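Local coordinates for protein imidazolonepropionase (Unidentified, PDB 2Q09) that catalyses hydrolysis of the ring of imidazolone-5-propanoate to N-formimidoyl-L-glutamate, the third step of histidine degradation, at residues D212-H217 against M243-N248; L266-P271 against L294-L299; L286-F291 against N333-L338; K298-V303 against T337-T342. All coordinates share one frame; numbering follows the deposited sequence.

Contact 1 of 4, residues D212-H217 against M243-N248. With DI6 (3-[(4S)-2,5-dioxoimidazolidin-4-yl]propanoic acid), chain C.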
# COMPACT_ATOMS: atom_id res chain seq x y z
N ASP A 212 1.40 0.85 -12.51
CA ASP A 212 2.27 -0.20 -11.99
C ASP A 212 2.56 -1.23 -13.09
O ASP A 212 1.85 -1.28 -14.10
CB ASP A 212 1.55 -0.88 -10.82
CG ASP A 212 2.48 -1.70 -9.93
OD1 ASP A 212 3.63 -2.00 -10.32
OD2 ASP A 212 2.02 -2.06 -8.82
N VAL A 213 3.58 -2.05 -12.89
CA VAL A 213 3.97 -3.07 -13.86
C VAL A 213 4.62 -4.29 -13.21
O VAL A 213 5.40 -4.15 -12.27
CB VAL A 213 4.98 -2.52 -14.90
CG1 VAL A 213 5.48 -3.65 -15.79
CG2 VAL A 213 4.33 -1.43 -15.75
N PHE A 214 4.30 -5.48 -13.71
CA PHE A 214 4.91 -6.70 -13.20
C PHE A 214 6.04 -7.05 -14.16
O PHE A 214 5.83 -7.72 -15.17
CB PHE A 214 3.90 -7.84 -13.15
CG PHE A 214 4.49 -9.15 -12.71
CD1 PHE A 214 5.32 -9.21 -11.59
CD2 PHE A 214 4.20 -10.33 -13.40
CE1 PHE A 214 5.85 -10.43 -11.16
CE2 PHE A 214 4.73 -11.54 -12.97
CZ PHE A 214 5.55 -11.59 -11.85
N CYS A 215 7.24 -6.58 -13.84
CA CYS A 215 8.42 -6.82 -14.66
C CYS A 215 9.15 -8.08 -14.19
O CYS A 215 9.78 -8.08 -13.13
CB CYS A 215 9.34 -5.61 -14.57
SG CYS A 215 10.94 -5.83 -15.39
N GLU A 216 9.07 -9.13 -14.99
CA GLU A 216 9.70 -10.39 -14.61
C GLU A 216 9.76 -11.32 -15.83
O GLU A 216 9.17 -11.02 -16.86
CB GLU A 216 8.86 -11.02 -13.50
CG GLU A 216 9.50 -12.17 -12.75
CD GLU A 216 10.74 -11.75 -12.00
OE1 GLU A 216 10.63 -11.04 -10.98
OE2 GLU A 216 11.84 -12.13 -12.46
N HIS A 217 10.49 -12.42 -15.72
CA HIS A 217 10.61 -13.36 -16.83
C HIS A 217 9.25 -13.93 -17.21
O HIS A 217 8.95 -14.11 -18.38
CB HIS A 217 11.58 -14.50 -16.49
CG HIS A 217 11.29 -15.19 -15.19
ND1 HIS A 217 11.35 -14.53 -13.98
CD2 HIS A 217 10.97 -16.47 -14.91
CE1 HIS A 217 11.07 -15.38 -13.01
NE2 HIS A 217 10.84 -16.57 -13.55
N MSE A 243 8.99 -5.22 -8.75
CA MSE A 243 10.34 -5.56 -9.20
C MSE A 243 11.14 -6.58 -8.41
O MSE A 243 11.00 -6.71 -7.19
CB MSE A 243 11.18 -4.29 -9.30
CG MSE A 243 11.58 -3.92 -10.72
SE MSE A 243 10.03 -3.61 -11.81
CE MSE A 243 9.59 -1.88 -11.15
N ASP A 244 11.99 -7.30 -9.14
CA ASP A 244 12.89 -8.29 -8.56
C ASP A 244 12.29 -9.27 -7.55
O ASP A 244 12.92 -9.58 -6.54
CB ASP A 244 14.08 -7.58 -7.92
CG ASP A 244 14.80 -6.65 -8.89
OD1 ASP A 244 15.12 -7.10 -10.01
OD2 ASP A 244 15.05 -5.48 -8.53
N GLN A 245 11.07 -9.74 -7.82
CA GLN A 245 10.44 -10.68 -6.91
C GLN A 245 10.93 -12.11 -7.17
O GLN A 245 11.19 -12.86 -6.23
CB GLN A 245 8.91 -10.63 -7.06
CG GLN A 245 8.16 -11.58 -6.13
CD GLN A 245 6.65 -11.56 -6.37
OE1 GLN A 245 6.19 -11.23 -7.46
NE2 GLN A 245 5.88 -11.92 -5.34
N LEU A 246 11.07 -12.47 -8.45
CA LEU A 246 11.52 -13.81 -8.82
C LEU A 246 12.91 -13.80 -9.46
O LEU A 246 13.63 -14.80 -9.42
CB LEU A 246 10.51 -14.47 -9.78
CG LEU A 246 9.05 -14.57 -9.31
CD1 LEU A 246 8.21 -15.21 -10.39
CD2 LEU A 246 8.97 -15.38 -8.02
N SER A 247 13.28 -12.68 -10.08
CA SER A 247 14.60 -12.54 -10.70
C SER A 247 14.87 -11.07 -10.98
O SER A 247 13.96 -10.25 -10.94
CB SER A 247 14.68 -13.34 -12.01
OG SER A 247 14.07 -12.65 -13.08
N ASN A 248 16.12 -10.74 -11.26
CA ASN A 248 16.49 -9.35 -11.54
C ASN A 248 16.68 -9.13 -13.04
O ASN A 248 17.54 -9.75 -13.66
CB ASN A 248 17.78 -8.98 -10.81
CG ASN A 248 18.02 -7.49 -10.77
OD1 ASN A 248 17.91 -6.81 -11.78
ND2 ASN A 248 18.35 -6.97 -9.59
N1 DI6 C . 3.36 -10.74 -7.66
C2 DI6 C . 2.62 -11.36 -6.72
O2 DI6 C . 3.02 -12.02 -5.78
C3 DI6 C . 1.14 -11.04 -7.07
N4 DI6 C . 1.28 -10.21 -8.29
C5 DI6 C . 2.60 -10.09 -8.55
O5 DI6 C . 3.05 -9.45 -9.49
C6 DI6 C . 0.36 -12.32 -7.32
C7 DI6 C . -1.11 -12.06 -7.68
C8 DI6 C . -1.95 -13.31 -7.93
O9 DI6 C . -3.19 -13.19 -7.91
O10 DI6 C . -1.40 -14.42 -8.16
O HOH W 1 12.17 -8.39 -11.99
O HOH W 2 9.25 -8.76 -10.02
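Phe214 and Gln245 meet beside the bound inhibitor, where parallel strands 210-213 and 238-243 of the TIM-barrel amidohydrolase fold run out into loops. Gln245 grips the hydantoin ring of DI6 with both ends of its amide. Its OE1 accepts from DI6 N1 at 2.9 Å, and its NE2 donates almost straight (175°) to DI6 O2. CG lies anti to the backbone N (chi1 -179°) and the chain stays extended, which carries the amide out to the ligand. The Phe214 ring stands nearly perpendicular to this amide. DI6 O5 lies over one ring face, 3.1 Å from Phe214 CD1, and Glu216 CB covers the opposite face. With an alanine in place of Phe214, a gap would probably open beside DI6 O5 and the Gln245 amide would lose a flanking wall. Tyr144, His177, Thr322 and Arg81 also hydrogen-bond the inhibitor.

The second shell is built round the Glu216 carboxylate. Leu246 N donates to Glu216 OE1 at 2.9 Å from well above the carboxylate plane, and Ser247 N adds a weak bond to the same oxygen. Water 2 links that oxygen to Gln245 N, so Glu216 probably steadies the backbone that bears the ligand-binding amide. Nearby, Cys215 CB packs on SE of selenomethionine Met243 at 3.5 Å. His217 ND1 donates to Glu216 OE2 at 2.9 Å, within the plane of its ring, and Leu246 CB meets the same ring's edge.

Contact 2 of 4, residues L266-P271 against L294-L299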
# COMPACT_ATOMS: atom_id res chain seq x y z
N LEU A 266 11.39 -6.78 -4.43
CA LEU A 266 12.84 -6.66 -4.35
C LEU A 266 13.68 -7.81 -3.81
O LEU A 266 14.84 -7.60 -3.45
CB LEU A 266 13.18 -5.39 -3.55
CG LEU A 266 12.79 -4.01 -4.08
CD1 LEU A 266 11.50 -4.06 -4.90
CD2 LEU A 266 12.63 -3.06 -2.91
N GLU A 267 13.13 -9.02 -3.75
CA GLU A 267 13.91 -10.15 -3.24
C GLU A 267 15.29 -10.24 -3.92
O GLU A 267 16.29 -10.52 -3.27
CB GLU A 267 13.17 -11.48 -3.47
CG GLU A 267 12.14 -11.86 -2.41
CD GLU A 267 10.94 -10.94 -2.38
OE1 GLU A 267 10.67 -10.29 -3.40
OE2 GLU A 267 10.26 -10.88 -1.33
N TYR A 268 15.31 -9.99 -5.23
CA TYR A 268 16.55 -10.07 -6.01
C TYR A 268 17.19 -8.73 -6.39
O TYR A 268 17.93 -8.66 -7.38
CB TYR A 268 16.29 -10.88 -7.29
CG TYR A 268 16.03 -12.35 -7.04
CD1 TYR A 268 17.08 -13.26 -7.00
CD2 TYR A 268 14.74 -12.81 -6.78
CE1 TYR A 268 16.85 -14.62 -6.73
CE2 TYR A 268 14.50 -14.16 -6.50
CZ TYR A 268 15.56 -15.05 -6.48
OH TYR A 268 15.33 -16.38 -6.19
N LEU A 269 16.94 -7.69 -5.62
CA LEU A 269 17.52 -6.38 -5.92
C LEU A 269 19.04 -6.43 -5.73
O LEU A 269 19.53 -7.04 -4.77
CB LEU A 269 16.91 -5.32 -5.01
CG LEU A 269 17.39 -3.87 -5.16
CD1 LEU A 269 17.01 -3.32 -6.53
CD2 LEU A 269 16.77 -3.02 -4.06
N ASP A 270 19.77 -5.80 -6.64
CA ASP A 270 21.24 -5.78 -6.58
C ASP A 270 21.78 -4.40 -6.16
O ASP A 270 21.02 -3.43 -6.08
CB ASP A 270 21.81 -6.15 -7.95
CG ASP A 270 21.39 -5.18 -9.03
OD1 ASP A 270 22.19 -4.94 -9.96
OD2 ASP A 270 20.25 -4.66 -8.96
N PRO A 271 23.09 -4.30 -5.88
CA PRO A 271 23.75 -3.06 -5.47
C PRO A 271 23.52 -1.89 -6.42
O PRO A 271 23.16 -0.79 -5.99
CB PRO A 271 25.22 -3.46 -5.41
CG PRO A 271 25.16 -4.88 -5.00
CD PRO A 271 24.05 -5.42 -5.87
N LEU A 294 4.55 -17.66 -0.18
CA LEU A 294 5.18 -18.32 -1.32
C LEU A 294 6.32 -19.23 -0.84
O LEU A 294 6.92 -19.95 -1.64
CB LEU A 294 5.72 -17.28 -2.31
CG LEU A 294 4.68 -16.62 -3.21
CD1 LEU A 294 5.31 -15.44 -3.96
CD2 LEU A 294 4.13 -17.64 -4.19
N LYS A 295 6.61 -19.19 0.46
CA LYS A 295 7.67 -20.01 1.04
C LYS A 295 9.02 -19.73 0.39
O LYS A 295 9.85 -20.62 0.20
CB LYS A 295 7.31 -21.49 0.90
CG LYS A 295 5.97 -21.85 1.58
CD LYS A 295 5.56 -23.29 1.33
CE LYS A 295 5.20 -23.53 -0.14
NZ LYS A 295 4.75 -24.93 -0.37
N GLU A 296 9.25 -18.46 0.08
CA GLU A 296 10.48 -18.02 -0.56
C GLU A 296 11.65 -18.13 0.42
O GLU A 296 11.44 -18.14 1.64
CB GLU A 296 10.31 -16.57 -1.02
CG GLU A 296 11.55 -15.95 -1.67
CD GLU A 296 11.97 -16.68 -2.93
OE1 GLU A 296 11.19 -16.69 -3.90
OE2 GLU A 296 13.09 -17.23 -2.95
N THR A 297 12.87 -18.22 -0.10
CA THR A 297 14.04 -18.31 0.76
C THR A 297 15.03 -17.19 0.48
O THR A 297 15.94 -16.96 1.27
CB THR A 297 14.74 -19.68 0.61
OG1 THR A 297 14.99 -19.94 -0.78
CG2 THR A 297 13.86 -20.79 1.18
N LYS A 298 14.83 -16.48 -0.62
CA LYS A 298 15.70 -15.36 -0.98
C LYS A 298 15.15 -14.09 -0.35
O LYS A 298 14.10 -13.59 -0.74
CB LYS A 298 15.77 -15.21 -2.50
CG LYS A 298 16.80 -14.19 -2.99
CD LYS A 298 18.19 -14.52 -2.49
CE LYS A 298 19.24 -13.83 -3.34
NZ LYS A 298 18.83 -12.44 -3.68
N LEU A 299 15.87 -13.58 0.64
CA LEU A 299 15.45 -12.37 1.36
C LEU A 299 15.84 -11.08 0.64
O LEU A 299 16.87 -11.01 -0.02
CB LEU A 299 16.09 -12.36 2.74
CG LEU A 299 15.73 -13.50 3.68
CD1 LEU A 299 16.95 -13.94 4.47
CD2 LEU A 299 14.61 -13.07 4.61
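Glu296 OE2, which lies 4.0 Å from Tyr268 OH across the contact, is gripped by two backbone donors of its own loop. Thr297 N reaches it at 3.0 Å from above the carboxylate plane, and Lys298 N, also at 3.0 Å, uses the anti lone pair. The bend at chi2 (62°) brings the carboxylate back to these amides, consistent with a firmly held turn ahead of Lys298. The Lys298 side chain crosses the Tyr268 ring. Its CG sits over one face in a CH-pi contact, 3.9 Å from the ring centroid and 19° off the normal. Close by the ring's rim, Lys298 NZ gives a weak hydrogen bond to Glu267 O at 3.2 Å. Putting a serine at Tyr268 would strip this cover from the lysine chain, which would probably be freer to swing away from Glu267 O. Glu267 CG presses on Lys298 O at 3.1 Å; that carbonyl is buried and has no hydrogen-bond partner. A type I beta turn, Leu266 to Leu269, shapes segment 266-271. The loop after strand 262-265 meets the loop between helices 288-293 and 302-307 near the ligand pocket, where Glu267 neighbours Gln245, at the active-site end of the TIM barrel.

Contact 3 of 4, residues L286-F291 against N333-L338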
# COMPACT_ATOMS: atom_id res chain seq x y z
N LEU A 286 8.66 -3.33 0.98
CA LEU A 286 8.82 -4.72 1.38
C LEU A 286 7.45 -5.37 1.54
O LEU A 286 6.53 -4.79 2.12
CB LEU A 286 9.59 -4.80 2.69
CG LEU A 286 10.98 -4.12 2.63
CD1 LEU A 286 11.63 -4.17 4.01
CD2 LEU A 286 11.86 -4.84 1.60
N LEU A 287 7.32 -6.58 1.01
CA LEU A 287 6.05 -7.31 1.06
C LEU A 287 6.35 -8.67 1.68
O LEU A 287 6.43 -9.69 0.98
CB LEU A 287 5.51 -7.46 -0.37
CG LEU A 287 5.32 -6.10 -1.06
CD1 LEU A 287 4.98 -6.32 -2.53
CD2 LEU A 287 4.20 -5.31 -0.39
N PRO A 288 6.52 -8.70 3.01
CA PRO A 288 6.83 -9.90 3.79
C PRO A 288 5.79 -11.02 3.73
O PRO A 288 6.14 -12.20 3.80
CB PRO A 288 7.01 -9.36 5.21
CG PRO A 288 6.02 -8.23 5.24
CD PRO A 288 6.26 -7.55 3.90
N THR A 289 4.52 -10.66 3.61
CA THR A 289 3.46 -11.66 3.57
C THR A 289 3.53 -12.56 2.34
O THR A 289 3.29 -13.77 2.43
CB THR A 289 2.08 -11.00 3.65
OG1 THR A 289 2.01 -10.22 4.86
CG2 THR A 289 0.98 -12.05 3.68
N ALA A 290 3.86 -11.97 1.19
CA ALA A 290 3.97 -12.75 -0.05
C ALA A 290 5.20 -13.66 0.07
O ALA A 290 5.21 -14.78 -0.44
CB ALA A 290 4.13 -11.81 -1.25
N PHE A 291 6.23 -13.15 0.73
CA PHE A 291 7.47 -13.90 0.94
C PHE A 291 7.14 -15.14 1.79
O PHE A 291 7.60 -16.25 1.51
CB PHE A 291 8.47 -13.01 1.67
CG PHE A 291 9.76 -13.69 2.03
CD1 PHE A 291 10.78 -13.79 1.10
CD2 PHE A 291 9.93 -14.25 3.28
CE1 PHE A 291 11.97 -14.45 1.41
CE2 PHE A 291 11.12 -14.92 3.62
CZ PHE A 291 12.14 -15.01 2.67
N ASN A 333 4.55 -7.22 11.65
CA ASN A 333 5.12 -8.26 12.49
C ASN A 333 6.05 -9.15 11.66
O ASN A 333 7.14 -9.51 12.09
CB ASN A 333 3.99 -9.09 13.11
CG ASN A 333 4.49 -10.14 14.09
OD1 ASN A 333 5.06 -11.16 13.70
ND2 ASN A 333 4.28 -9.88 15.38
N MSE A 334 5.62 -9.47 10.44
CA MSE A 334 6.44 -10.31 9.58
C MSE A 334 7.67 -9.59 9.06
O MSE A 334 8.72 -10.21 8.89
CB MSE A 334 5.61 -10.86 8.41
CG MSE A 334 4.60 -11.90 8.85
SE MSE A 334 3.73 -12.79 7.36
CE MSE A 334 2.70 -14.10 8.38
N ALA A 335 7.57 -8.29 8.79
CA ALA A 335 8.73 -7.53 8.33
C ALA A 335 9.81 -7.63 9.41
O ALA A 335 10.99 -7.78 9.11
CB ALA A 335 8.36 -6.08 8.08
N CYS A 336 9.39 -7.54 10.67
CA CYS A 336 10.33 -7.62 11.78
C CYS A 336 10.89 -9.03 11.93
O CYS A 336 12.10 -9.24 11.93
CB CYS A 336 9.66 -7.22 13.10
SG CYS A 336 9.21 -5.47 13.23
N THR A 337 9.99 -10.00 12.04
CA THR A 337 10.38 -11.39 12.23
C THR A 337 11.11 -12.04 11.05
O THR A 337 12.11 -12.72 11.25
CB THR A 337 9.16 -12.26 12.59
OG1 THR A 337 8.54 -11.77 13.78
CG2 THR A 337 9.58 -13.72 12.81
N LEU A 338 10.62 -11.82 9.84
CA LEU A 338 11.21 -12.43 8.66
C LEU A 338 12.31 -11.62 7.99
O LEU A 338 13.28 -12.19 7.48
CB LEU A 338 10.12 -12.74 7.62
CG LEU A 338 8.99 -13.68 8.06
CD1 LEU A 338 8.03 -13.88 6.88
CD2 LEU A 338 9.58 -15.02 8.49
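Pro288 is the main bump of this interface, and its ring settles against the backbone of helix 328-339 between Met334 and Ala335. Pro288 CB is 3.8 Å from Met334 CB and equally close to Ala335 N. Its CG faces Ala335 CB at 4.3 Å, where the small methyl is consistent with the close approach; the CA atoms of Pro288 and Ala335 are 5.5 Å apart. Met334, a selenomethionine, reaches past the proline. Its chain is extended beyond CG (chi2 -171°), and this lays SE against Thr289, 4.0 Å from both CA and OG1. Leu338, one turn further on, reaches past the ring to Pro288 O and Phe291. Its CD1 touches both that oxygen and the edge of the Phe291 ring, 4.1 Å from CD2. Phe291 has CG anti to the backbone N (chi1 176°), which turns its ring toward the second helix. There it also makes an edge-to-face pair with Phe339. Pro288 opens helix 288-293 just after the N-cap residue Leu287, a place where a proline costs the helix no N-H bond. The two segments share only apolar and van der Waals contacts, which suggests that fit, more than directed polar bonding, governs how they pack.

Contact 4 of 4, residues K298-V303 against T337-T342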
# COMPACT_ATOMS: atom_id res chain seq x y z
N LYS A 298 14.83 -16.48 -0.62
CA LYS A 298 15.70 -15.36 -0.98
C LYS A 298 15.15 -14.09 -0.35
O LYS A 298 14.10 -13.59 -0.74
CB LYS A 298 15.77 -15.21 -2.50
CG LYS A 298 16.80 -14.19 -2.99
CD LYS A 298 18.19 -14.52 -2.49
CE LYS A 298 19.24 -13.83 -3.34
NZ LYS A 298 18.83 -12.44 -3.68
N LEU A 299 15.87 -13.58 0.64
CA LEU A 299 15.45 -12.37 1.36
C LEU A 299 15.84 -11.08 0.64
O LEU A 299 16.87 -11.01 -0.02
CB LEU A 299 16.09 -12.36 2.74
CG LEU A 299 15.73 -13.50 3.68
CD1 LEU A 299 16.95 -13.94 4.47
CD2 LEU A 299 14.61 -13.07 4.61
N PRO A 300 14.98 -10.05 0.73
CA PRO A 300 15.27 -8.77 0.09
C PRO A 300 16.53 -8.23 0.76
O PRO A 300 16.79 -8.53 1.92
CB PRO A 300 14.04 -7.92 0.43
CG PRO A 300 12.96 -8.92 0.62
CD PRO A 300 13.67 -10.03 1.39
N PRO A 301 17.36 -7.47 0.04
CA PRO A 301 18.60 -6.92 0.60
C PRO A 301 18.39 -5.79 1.62
O PRO A 301 18.83 -4.65 1.42
CB PRO A 301 19.36 -6.45 -0.64
CG PRO A 301 18.24 -5.92 -1.49
CD PRO A 301 17.18 -7.01 -1.35
N VAL A 302 17.73 -6.13 2.72
CA VAL A 302 17.43 -5.16 3.79
C VAL A 302 18.68 -4.47 4.34
O VAL A 302 18.73 -3.24 4.45
CB VAL A 302 16.68 -5.84 4.96
CG1 VAL A 302 16.56 -4.89 6.14
CG2 VAL A 302 15.29 -6.26 4.50
N VAL A 303 19.69 -5.25 4.70
CA VAL A 303 20.91 -4.68 5.24
C VAL A 303 21.51 -3.66 4.27
O VAL A 303 21.86 -2.56 4.67
CB VAL A 303 21.95 -5.79 5.55
CG1 VAL A 303 23.28 -5.17 5.96
CG2 VAL A 303 21.43 -6.68 6.67
N THR A 337 9.99 -10.00 12.04
CA THR A 337 10.38 -11.39 12.23
C THR A 337 11.11 -12.04 11.05
O THR A 337 12.11 -12.72 11.25
CB THR A 337 9.16 -12.26 12.59
OG1 THR A 337 8.54 -11.77 13.78
CG2 THR A 337 9.58 -13.72 12.81
N LEU A 338 10.62 -11.82 9.84
CA LEU A 338 11.21 -12.43 8.66
C LEU A 338 12.31 -11.62 7.99
O LEU A 338 13.28 -12.19 7.48
CB LEU A 338 10.12 -12.74 7.62
CG LEU A 338 8.99 -13.68 8.06
CD1 LEU A 338 8.03 -13.88 6.88
CD2 LEU A 338 9.58 -15.02 8.49
N PHE A 339 12.16 -10.30 7.95
CA PHE A 339 13.16 -9.46 7.29
C PHE A 339 14.09 -8.76 8.26
O PHE A 339 15.01 -8.05 7.84
CB PHE A 339 12.47 -8.43 6.38
CG PHE A 339 11.73 -9.04 5.22
CD1 PHE A 339 11.99 -10.34 4.81
CD2 PHE A 339 10.80 -8.29 4.50
CE1 PHE A 339 11.34 -10.90 3.70
CE2 PHE A 339 10.15 -8.82 3.39
CZ PHE A 339 10.42 -10.13 2.99
N GLY A 340 13.85 -8.94 9.56
CA GLY A 340 14.71 -8.33 10.56
C GLY A 340 14.54 -6.85 10.86
O GLY A 340 15.40 -6.26 11.52
N LEU A 341 13.46 -6.24 10.39
CA LEU A 341 13.24 -4.83 10.68
C LEU A 341 12.95 -4.64 12.16
O LEU A 341 12.55 -5.57 12.85
CB LEU A 341 12.06 -4.28 9.87
CG LEU A 341 12.32 -3.64 8.50
CD1 LEU A 341 12.90 -4.66 7.54
CD2 LEU A 341 10.99 -3.09 7.95
N THR A 342 13.17 -3.42 12.65
CA THR A 342 12.87 -3.11 14.04
C THR A 342 11.43 -2.62 14.07
O THR A 342 10.90 -2.22 13.04
CB THR A 342 13.78 -1.98 14.57
OG1 THR A 342 13.57 -0.80 13.79
CG2 THR A 342 15.24 -2.38 14.48
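Pro300 and Phe339 form the CH-pi part of this contact. Pro300 CD lies over one face of the Phe339 ring, 3.8 Å from its centroid and 27° off the normal, and closest to CE1 at 3.4 Å. Pro300 CG continues the cover over CZ. Phe339 CG is anti to the carbonyl carbon (chi1 -65°), which turns the ring's face to Pro300 and its edge to Leu299.

The other contacts are apolar packing, with one approach to a backbone carbonyl. Leu299 CD2 touches Phe339 CD1 at 3.8 Å and packs on Leu338 O at 3.3 Å. Val302 divides its two methyls: CG2 lies 4.0 Å from Phe339 CB, while CG1 meets Leu341 CD1 at 3.9 Å.

Pro301 centres an inverse gamma turn in which Val302 N bonds to Pro300 O at 2.7 Å. Gly340, with positive phi, is the first residue to leave helical angles, and Leu341 follows. The touching parts run nearly parallel, 4° apart.

Phe339 also packs on Leu286 of strand 283-286 and on Pro288 of helix 288-293. Val302 and Leu341 rest on strand 312-314, so the contact joins the start of helix 302-307 to the C-terminal part of helix 328-339 over two adjacent barrel strands.

Overall arrangement
All four contacts lie in the TIM-barrel amidohydrolase part of the chain, and their order follows neighbouring strands round the barrel. Contact 1 closes before contact 2 opens, with centres 11 Å apart. They touch through the backbone: Asp244 O faces Tyr268 N and Met243 O faces Leu266 N. Contacts 2 and 3 alternate along the chain, and their centres lie 12 Å apart. Contact 4 shares Lys298 and Leu299 with contact 2 and helix 328-339 with contact 3; its centre is 9 Å from that of contact 2 and 8 Å from that of contact 3. Contact 1 reaches the inhibitor itself; contacts 3 and 4 do not touch contact 1. A continuous chain of packing thus runs from the ligand pocket to helix 328-339.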